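PDB 1RLK: peptidyl-tRNA hydrolase from Thermoplasma acidophilum, which probably hydrolyses peptidyl-tRNAs released prematurely from the ribosome, yielding an N-acyl amino acid and free tRNA. Local coordinates for residues M5-R10 with Q51-V56; V9-D14 with K57-D62. All coordinates share one frame; numbering follows the deposited sequence.

Interaction 1 of 2, residues M5-R10 with Q51-V56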
ATOM      1  N   MET A   5       0.135  -2.882   8.242  1.00 21.69           N
ATOM      2  CA  MET A   5      -0.098  -2.290   6.933  1.00 20.02           C
ATOM      3  C   MET A   5       0.715  -3.057   5.902  1.00 18.95           C
ATOM      4  O   MET A   5       1.788  -3.516   6.221  1.00 19.14           O
ATOM      5  CB  MET A   5       0.309  -0.815   6.973  1.00 19.83           C
ATOM      6  CG  MET A   5       0.424  -0.176   5.627  1.00 18.62           C
ATOM      7  SD  MET A   5       0.768   1.567   5.741  1.00 17.99           S
ATOM      8  CE  MET A   5      -0.580   2.104   6.578  1.00 14.77           C
ATOM      9  N   VAL A   6       0.197  -3.235   4.684  1.00 17.21           N
ATOM     10  CA  VAL A   6       0.966  -3.803   3.589  1.00 17.10           C
ATOM     11  C   VAL A   6       1.108  -2.781   2.478  1.00 16.95           C
ATOM     12  O   VAL A   6       0.142  -2.098   2.155  1.00 15.56           O
ATOM     13  CB  VAL A   6       0.267  -5.038   2.959  1.00 17.21           C
ATOM     14  CG1 VAL A   6       1.111  -5.634   1.836  1.00 17.35           C
ATOM     15  CG2 VAL A   6      -0.055  -6.045   3.995  1.00 18.22           C
ATOM     16  N   ILE A   7       2.287  -2.699   1.875  1.00 16.71           N
ATOM     17  CA  ILE A   7       2.457  -1.940   0.654  1.00 17.45           C
ATOM     18  C   ILE A   7       3.040  -2.841  -0.400  1.00 17.79           C
ATOM     19  O   ILE A   7       4.069  -3.466  -0.181  1.00 18.07           O
ATOM     20  CB  ILE A   7       3.367  -0.700   0.863  1.00 16.95           C
ATOM     21  CG1 ILE A   7       2.864   0.135   2.031  1.00 16.98           C
ATOM     22  CG2 ILE A   7       3.395   0.137  -0.408  1.00 18.22           C
ATOM     23  CD1 ILE A   7       3.572  -0.150   3.334  1.00 14.80           C
ATOM     24  N   ALA A   8       2.372  -2.915  -1.545  1.00 18.38           N
ATOM     25  CA  ALA A   8       2.798  -3.745  -2.655  1.00 18.37           C
ATOM     26  C   ALA A   8       3.369  -2.852  -3.740  1.00 19.38           C
ATOM     27  O   ALA A   8       2.690  -1.937  -4.204  1.00 19.06           O
ATOM     28  CB  ALA A   8       1.622  -4.563  -3.186  1.00 18.84           C
ATOM     29  N   VAL A   9       4.604  -3.152  -4.145  1.00 19.98           N
ATOM     30  CA  VAL A   9       5.431  -2.317  -4.995  1.00 21.00           C
ATOM     31  C   VAL A   9       5.638  -3.006  -6.333  1.00 22.16           C
ATOM     32  O   VAL A   9       5.965  -4.183  -6.368  1.00 22.11           O
ATOM     33  CB  VAL A   9       6.790  -2.095  -4.326  1.00 21.09           C
ATOM     34  CG1 VAL A   9       7.707  -1.228  -5.194  1.00 21.93           C
ATOM     35  CG2 VAL A   9       6.591  -1.490  -2.953  1.00 21.57           C
ATOM     36  N   ARG A  10       5.442  -2.277  -7.432  1.00 23.47           N
ATOM     37  CA  ARG A  10       5.755  -2.776  -8.784  1.00 24.81           C
ATOM     38  C   ARG A  10       7.250  -2.943  -8.997  1.00 26.40           C
ATOM     39  O   ARG A  10       8.021  -2.026  -8.697  1.00 26.58           O
ATOM     40  CB  ARG A  10       5.212  -1.827  -9.870  1.00 24.61           C
ATOM     41  CG  ARG A  10       3.724  -1.909 -10.068  1.00 23.96           C
ATOM     42  CD  ARG A  10       3.183  -0.941 -11.139  1.00 23.36           C
ATOM     43  NE  ARG A  10       3.751  -1.204 -12.465  1.00 24.81           N
ATOM     44  CZ  ARG A  10       3.442  -0.518 -13.567  1.00 26.29           C
ATOM     45  NH1 ARG A  10       2.593   0.495 -13.526  1.00 25.89           N
ATOM     46  NH2 ARG A  10       3.984  -0.841 -14.727  1.00 28.10           N
ATOM     47  N   GLN A  51       3.431   0.774  14.290  1.00 22.92           N
ATOM     48  CA  GLN A  51       3.018   0.912  12.890  1.00 22.20           C
ATOM     49  C   GLN A  51       3.720  -0.042  11.930  1.00 22.16           C
ATOM     50  O   GLN A  51       4.239   0.354  10.867  1.00 20.57           O
ATOM     51  CB  GLN A  51       3.155   2.364  12.445  1.00 22.20           C
ATOM     52  CG  GLN A  51       4.539   2.997  12.544  1.00 22.07           C
ATOM     53  CD  GLN A  51       4.505   4.409  11.999  1.00 23.07           C
ATOM     54  OE1 GLN A  51       4.168   4.606  10.842  1.00 21.38           O
ATOM     55  NE2 GLN A  51       4.791   5.396  12.849  1.00 26.12           N
ATOM     56  N   ARG A  52       3.696  -1.321  12.297  1.00 21.92           N
ATOM     57  CA  ARG A  52       4.351  -2.358  11.517  1.00 22.75           C
ATOM     58  C   ARG A  52       3.830  -2.433  10.093  1.00 21.77           C
ATOM     59  O   ARG A  52       2.634  -2.358   9.854  1.00 21.21           O
ATOM     60  CB  ARG A  52       4.175  -3.720  12.180  1.00 23.63           C
ATOM     61  CG  ARG A  52       4.860  -3.803  13.535  1.00 28.68           C
ATOM     62  CD  ARG A  52       6.214  -4.448  13.482  1.00 35.20           C
ATOM     63  NE  ARG A  52       6.133  -5.868  13.142  1.00 39.67           N
ATOM     64  CZ  ARG A  52       5.731  -6.832  13.971  1.00 43.02           C
ATOM     65  NH1 ARG A  52       5.373  -6.554  15.225  1.00 45.09           N
ATOM     66  NH2 ARG A  52       5.691  -8.088  13.540  1.00 43.06           N
ATOM     67  N   LYS A  53       4.758  -2.626   9.168  1.00 21.27           N
ATOM     68  CA  LYS A  53       4.496  -2.627   7.736  1.00 21.20           C
ATOM     69  C   LYS A  53       5.159  -3.821   7.087  1.00 21.78           C
ATOM     70  O   LYS A  53       6.285  -4.195   7.452  1.00 22.22           O
ATOM     71  CB  LYS A  53       5.048  -1.338   7.112  1.00 20.99           C
ATOM     72  CG  LYS A  53       4.309  -0.102   7.558  1.00 19.61           C
ATOM     73  CD  LYS A  53       4.999   1.166   7.103  1.00 17.94           C
ATOM     74  CE  LYS A  53       4.397   2.384   7.732  1.00 18.50           C
ATOM     75  NZ  LYS A  53       4.573   2.454   9.216  1.00 19.49           N
ATOM     76  N   ILE A  54       4.454  -4.418   6.136  1.00 21.31           N
ATOM     77  CA  ILE A  54       4.965  -5.487   5.293  1.00 20.92           C
ATOM     78  C   ILE A  54       5.076  -4.901   3.879  1.00 20.78           C
ATOM     79  O   ILE A  54       4.115  -4.309   3.396  1.00 20.08           O
ATOM     80  CB  ILE A  54       3.976  -6.662   5.297  1.00 21.08           C
ATOM     81  CG1 ILE A  54       3.849  -7.268   6.708  1.00 23.09           C
ATOM     82  CG2 ILE A  54       4.377  -7.725   4.287  1.00 21.17           C
ATOM     83  CD1 ILE A  54       2.635  -8.125   6.868  1.00 24.04           C
ATOM     84  N   VAL A  55       6.229  -5.031   3.236  1.00 19.72           N
ATOM     85  CA  VAL A  55       6.417  -4.546   1.869  1.00 20.30           C
ATOM     86  C   VAL A  55       6.677  -5.733   0.946  1.00 20.45           C
ATOM     87  O   VAL A  55       7.655  -6.462   1.110  1.00 19.37           O
ATOM     88  CB  VAL A  55       7.592  -3.536   1.780  1.00 20.57           C
ATOM     89  CG1 VAL A  55       7.702  -2.952   0.396  1.00 20.89           C
ATOM     90  CG2 VAL A  55       7.423  -2.448   2.840  1.00 19.44           C
ATOM     91  N   VAL A  56       5.767  -5.935   0.001  1.00 20.45           N
ATOM     92  CA  VAL A  56       5.891  -6.984  -0.995  1.00 20.85           C
ATOM     93  C   VAL A  56       6.117  -6.364  -2.357  1.00 21.49           C
ATOM     94  O   VAL A  56       5.886  -5.161  -2.571  1.00 20.66           O
ATOM     95  CB  VAL A  56       4.644  -7.894  -1.013  1.00 21.05           C
ATOM     96  CG1 VAL A  56       4.502  -8.625   0.309  1.00 21.29           C
ATOM     97  CG2 VAL A  56       3.332  -7.102  -1.345  1.00 21.79           C
TER
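Strands 5-10 and 53-56 run parallel, the axes of these short segments coming within 4.6 Å and diverging by 18°; M5 lies opposite K53 and A8 opposite V56, held in that register by five backbone hydrogen bonds. The bonds alternate in the way of parallel sheets: M5 N donates to R52 O, I7 N to I54 O and V9 N to V56 O, while I54 N and V56 N answer to M5 O and I7 O. The pairing belongs to the α/β fold of the PTH2 family, helices 17-38 and 40-48 linking the two strands. Side chains divide between two faces. On one, the CG2 branch of V56 lodges between its own backbone N and carbonyl carbon (CG1 having chi1 -64°), a position that brings V56 CG2 to 3.6 Å from A8 CB and 4.1 Å from V6 CG1. On the other, V9 CG2 touches V55 CG1 at 3.8 Å. K53 lays its CG 4.1 Å from M5 CB, then bends at its last torsion (chi4 65°) and doubles back to Q51, where K53 NZ donates 2.7 Å bonds to both Q51 O and Q51 OE1. With K53 cut back to an alanine, both Q51 oxygens would probably lose the ammonium group they share, and the flank of M5 CB would be less covered. Five main-chain bonds thus join the strands, and V6 and A8 bond onward to strand 94-103, so that mostly apolar side chains (M5, I7 and V9 on one face, V6 on the other) can pack on helices 17-38 and 104-111.

Interaction 2 of 2, residues V9-D14 with K57-D62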
ATOM      1  N   VAL A   9       4.604  -3.152  -4.145  1.00 19.98           N
ATOM      2  CA  VAL A   9       5.431  -2.317  -4.995  1.00 21.00           C
ATOM      3  C   VAL A   9       5.638  -3.006  -6.333  1.00 22.16           C
ATOM      4  O   VAL A   9       5.965  -4.183  -6.368  1.00 22.11           O
ATOM      5  CB  VAL A   9       6.790  -2.095  -4.326  1.00 21.09           C
ATOM      6  CG1 VAL A   9       7.707  -1.228  -5.194  1.00 21.93           C
ATOM      7  CG2 VAL A   9       6.591  -1.490  -2.953  1.00 21.57           C
ATOM      8  N   ARG A  10       5.442  -2.277  -7.432  1.00 23.47           N
ATOM      9  CA  ARG A  10       5.755  -2.776  -8.784  1.00 24.81           C
ATOM     10  C   ARG A  10       7.250  -2.943  -8.997  1.00 26.40           C
ATOM     11  O   ARG A  10       8.021  -2.026  -8.697  1.00 26.58           O
ATOM     12  CB  ARG A  10       5.212  -1.827  -9.870  1.00 24.61           C
ATOM     13  CG  ARG A  10       3.724  -1.909 -10.068  1.00 23.96           C
ATOM     14  CD  ARG A  10       3.183  -0.941 -11.139  1.00 23.36           C
ATOM     15  NE  ARG A  10       3.751  -1.204 -12.465  1.00 24.81           N
ATOM     16  CZ  ARG A  10       3.442  -0.518 -13.567  1.00 26.29           C
ATOM     17  NH1 ARG A  10       2.593   0.495 -13.526  1.00 25.89           N
ATOM     18  NH2 ARG A  10       3.984  -0.841 -14.727  1.00 28.10           N
ATOM     19  N   LYS A  11       7.651  -4.099  -9.538  1.00 27.74           N
ATOM     20  CA  LYS A  11       9.062  -4.403  -9.791  1.00 29.18           C
ATOM     21  C   LYS A  11       9.463  -4.135 -11.246  1.00 29.66           C
ATOM     22  O   LYS A  11      10.641  -4.067 -11.554  1.00 29.71           O
ATOM     23  CB  LYS A  11       9.401  -5.854  -9.394  1.00 29.84           C
ATOM     24  CG  LYS A  11       8.649  -6.949 -10.172  1.00 32.47           C
ATOM     25  CD  LYS A  11       9.331  -8.342 -10.109  1.00 35.61           C
ATOM     26  CE  LYS A  11       9.080  -9.050  -8.786  1.00 37.23           C
ATOM     27  NZ  LYS A  11       8.374 -10.367  -8.943  1.00 40.04           N
ATOM     28  N   ASP A  12       8.479  -3.978 -12.131  1.00 30.53           N
ATOM     29  CA  ASP A  12       8.734  -3.735 -13.562  1.00 31.30           C
ATOM     30  C   ASP A  12       9.034  -2.277 -13.950  1.00 31.73           C
ATOM     31  O   ASP A  12       9.185  -1.972 -15.134  1.00 32.19           O
ATOM     32  CB  ASP A  12       7.553  -4.254 -14.409  1.00 31.46           C
ATOM     33  CG  ASP A  12       6.246  -3.530 -14.119  1.00 31.55           C
ATOM     34  OD1 ASP A  12       6.133  -2.889 -13.059  1.00 32.66           O
ATOM     35  OD2 ASP A  12       5.255  -3.555 -14.882  1.00 32.41           O
ATOM     36  N   LEU A  13       9.139  -1.381 -12.977  1.00 32.07           N
ATOM     37  CA  LEU A  13       9.361   0.038 -13.273  1.00 32.45           C
ATOM     38  C   LEU A  13      10.813   0.513 -13.171  1.00 32.90           C
ATOM     39  O   LEU A  13      11.096   1.673 -13.447  1.00 33.76           O
ATOM     40  CB  LEU A  13       8.487   0.896 -12.355  1.00 32.15           C
ATOM     41  CG  LEU A  13       6.989   0.832 -12.621  1.00 31.54           C
ATOM     42  CD1 LEU A  13       6.287   1.735 -11.615  1.00 31.44           C
ATOM     43  CD2 LEU A  13       6.642   1.231 -14.051  1.00 31.38           C
ATOM     44  N   ASP A  14      11.728  -0.347 -12.747  1.00 33.63           N
ATOM     45  CA  ASP A  14      13.156   0.009 -12.728  1.00 34.18           C
ATOM     46  C   ASP A  14      13.409   1.120 -11.687  1.00 33.29           C
ATOM     47  O   ASP A  14      14.259   1.997 -11.866  1.00 33.71           O
ATOM     48  CB  ASP A  14      13.603   0.389 -14.159  1.00 34.75           C
ATOM     49  CG  ASP A  14      15.051   0.797 -14.251  1.00 36.78           C
ATOM     50  OD1 ASP A  14      15.943  -0.045 -13.986  1.00 39.59           O
ATOM     51  OD2 ASP A  14      15.383   1.953 -14.600  1.00 39.35           O
ATOM     52  N   LYS A  57       6.578  -7.186  -3.285  1.00 22.13           N
ATOM     53  CA  LYS A  57       6.745  -6.768  -4.654  1.00 23.10           C
ATOM     54  C   LYS A  57       5.795  -7.553  -5.558  1.00 23.44           C
ATOM     55  O   LYS A  57       5.455  -8.699  -5.266  1.00 23.14           O
ATOM     56  CB  LYS A  57       8.200  -6.868  -5.093  1.00 23.43           C
ATOM     57  CG  LYS A  57       8.805  -8.259  -5.141  1.00 26.55           C
ATOM     58  CD  LYS A  57      10.294  -8.185  -5.484  1.00 28.51           C
ATOM     59  CE  LYS A  57      11.048  -9.452  -5.062  1.00 30.41           C
ATOM     60  NZ  LYS A  57      12.171  -9.758  -5.982  1.00 31.18           N
ATOM     61  N   VAL A  58       5.319  -6.892  -6.613  1.00 23.65           N
ATOM     62  CA  VAL A  58       4.397  -7.488  -7.573  1.00 23.81           C
ATOM     63  C   VAL A  58       4.963  -7.277  -8.974  1.00 24.14           C
ATOM     64  O   VAL A  58       5.787  -6.393  -9.205  1.00 23.17           O
ATOM     65  CB  VAL A  58       2.934  -6.957  -7.410  1.00 23.76           C
ATOM     66  CG1 VAL A  58       2.450  -7.227  -6.026  1.00 23.73           C
ATOM     67  CG2 VAL A  58       2.803  -5.472  -7.747  1.00 23.12           C
ATOM     68  N   ASN A  59       4.548  -8.116  -9.906  1.00 25.14           N
ATOM     69  CA  ASN A  59       5.183  -8.152 -11.221  1.00 25.77           C
ATOM     70  C   ASN A  59       4.791  -6.994 -12.122  1.00 25.72           C
ATOM     71  O   ASN A  59       5.588  -6.535 -12.936  1.00 25.29           O
ATOM     72  CB  ASN A  59       4.834  -9.460 -11.931  1.00 26.68           C
ATOM     73  CG  ASN A  59       5.556 -10.635 -11.339  1.00 28.77           C
ATOM     74  OD1 ASN A  59       6.705 -10.508 -10.900  1.00 31.56           O
ATOM     75  ND2 ASN A  59       4.896 -11.794 -11.325  1.00 32.13           N
ATOM     76  N   ASP A  60       3.553  -6.536 -11.991  1.00 25.71           N
ATOM     77  CA  ASP A  60       3.059  -5.545 -12.935  1.00 25.86           C
ATOM     78  C   ASP A  60       1.794  -4.849 -12.451  1.00 25.54           C
ATOM     79  O   ASP A  60       1.306  -5.083 -11.341  1.00 24.61           O
ATOM     80  CB  ASP A  60       2.871  -6.185 -14.335  1.00 26.09           C
ATOM     81  CG  ASP A  60       2.010  -7.422 -14.311  1.00 26.86           C
ATOM     82  OD1 ASP A  60       1.047  -7.497 -13.517  1.00 26.87           O
ATOM     83  OD2 ASP A  60       2.220  -8.384 -15.078  1.00 32.02           O
ATOM     84  N   LEU A  61       1.285  -3.962 -13.300  1.00 25.39           N
ATOM     85  CA  LEU A  61       0.115  -3.173 -12.986  1.00 25.04           C
ATOM     86  C   LEU A  61      -1.089  -4.042 -12.722  1.00 24.98           C
ATOM     87  O   LEU A  61      -1.864  -3.783 -11.814  1.00 24.32           O
ATOM     88  CB  LEU A  61      -0.162  -2.190 -14.138  1.00 24.89           C
ATOM     89  CG  LEU A  61      -1.237  -1.151 -13.830  1.00 26.16           C
ATOM     90  CD1 LEU A  61      -0.916  -0.431 -12.532  1.00 26.04           C
ATOM     91  CD2 LEU A  61      -1.308  -0.171 -15.004  1.00 27.16           C
ATOM     92  N   ASP A  62      -1.250  -5.104 -13.504  1.00 25.83           N
ATOM     93  CA  ASP A  62      -2.373  -6.017 -13.287  1.00 26.04           C
ATOM     94  C   ASP A  62      -2.441  -6.533 -11.853  1.00 24.96           C
ATOM     95  O   ASP A  62      -3.521  -6.612 -11.264  1.00 25.14           O
ATOM     96  CB  ASP A  62      -2.315  -7.185 -14.280  1.00 27.17           C
ATOM     97  CG  ASP A  62      -2.753  -6.776 -15.680  1.00 30.82           C
ATOM     98  OD1 ASP A  62      -3.854  -6.177 -15.809  1.00 34.49           O
ATOM     99  OD2 ASP A  62      -2.050  -6.999 -16.700  1.00 35.85           O
TER
HETATM  100  O   HOH W   1       2.346  -3.542 -16.027  1.00 30.65           O
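K11 meets N59 and K57 where two parallel strands of the mixed sheet in this α/β fold part company, strand 3-10 running into a loop and strand 53-58 leading through a short turn into helix 61-74. The last two parallel backbone bonds lie here: V58 N donates to V9 O, and K11 N to V58 O at 3.0 Å. Beyond them the lysine takes over. With its CG between backbone N and carbonyl carbon (chi1 62°), the K11 chain passes over V58 O and runs alongside N59, so that K11 NZ reaches N59 OD1 at 2.6 Å from 27° outside the amide carbonyl plane. K11 CE rests 3.6 Å from K57 CD as the two lysine chains cross, although K11 NZ and K57 NZ, like charges, are 4.9 Å apart without touching. R10 lies on the face of the sheet that V58 shares, opposite that of V9 and K57. L61 CB lies over one side of its guanidinium, 3.9 Å above the plane, and L13 CD2 comes over the opposite side. At the rim, D12 receives two nitrogens side-on: R10 NE meets the syn lone pair of D12 OD1 at 3.0 Å, whereas R10 NH2 approaches D12 OD2 from above the carboxylate plane. This salt bridge steadies both groups, and R10 NH1 is turned to I94 O of strand 94-103. The fixed carboxylate sits against the turn, D12 CG lying 3.3 Å from N59 O. D60 is the N-cap of helix 61-74, its carboxylate making a weak bond to E63 N. One water completes the join, accepting from L61 N and donating to D12 OD2 at 3.1 Å.

Interactions 1 and 2 are successive lengths of one strand pairing, their contact centres about 13 Å apart. V9 joins them: its N belongs to the bonds of 5-10 with 51-56, its O to those of 9-14 with 57-62. Packing is continuous too, A8 CB lying 4.0 Å from V58 CG1. The general lesson is one of gradation. Interaction 1, its centre about 6 Å from the chain centre, is buried and relies on aliphatic contacts, whereas interaction 2, its centre about 13 Å from the chain centre, ends in charged groups and a water. A glycerol, probably from the crystallisation liquor, lies about 4 Å from the V55 side chain; whether it marks a functional pocket is not established.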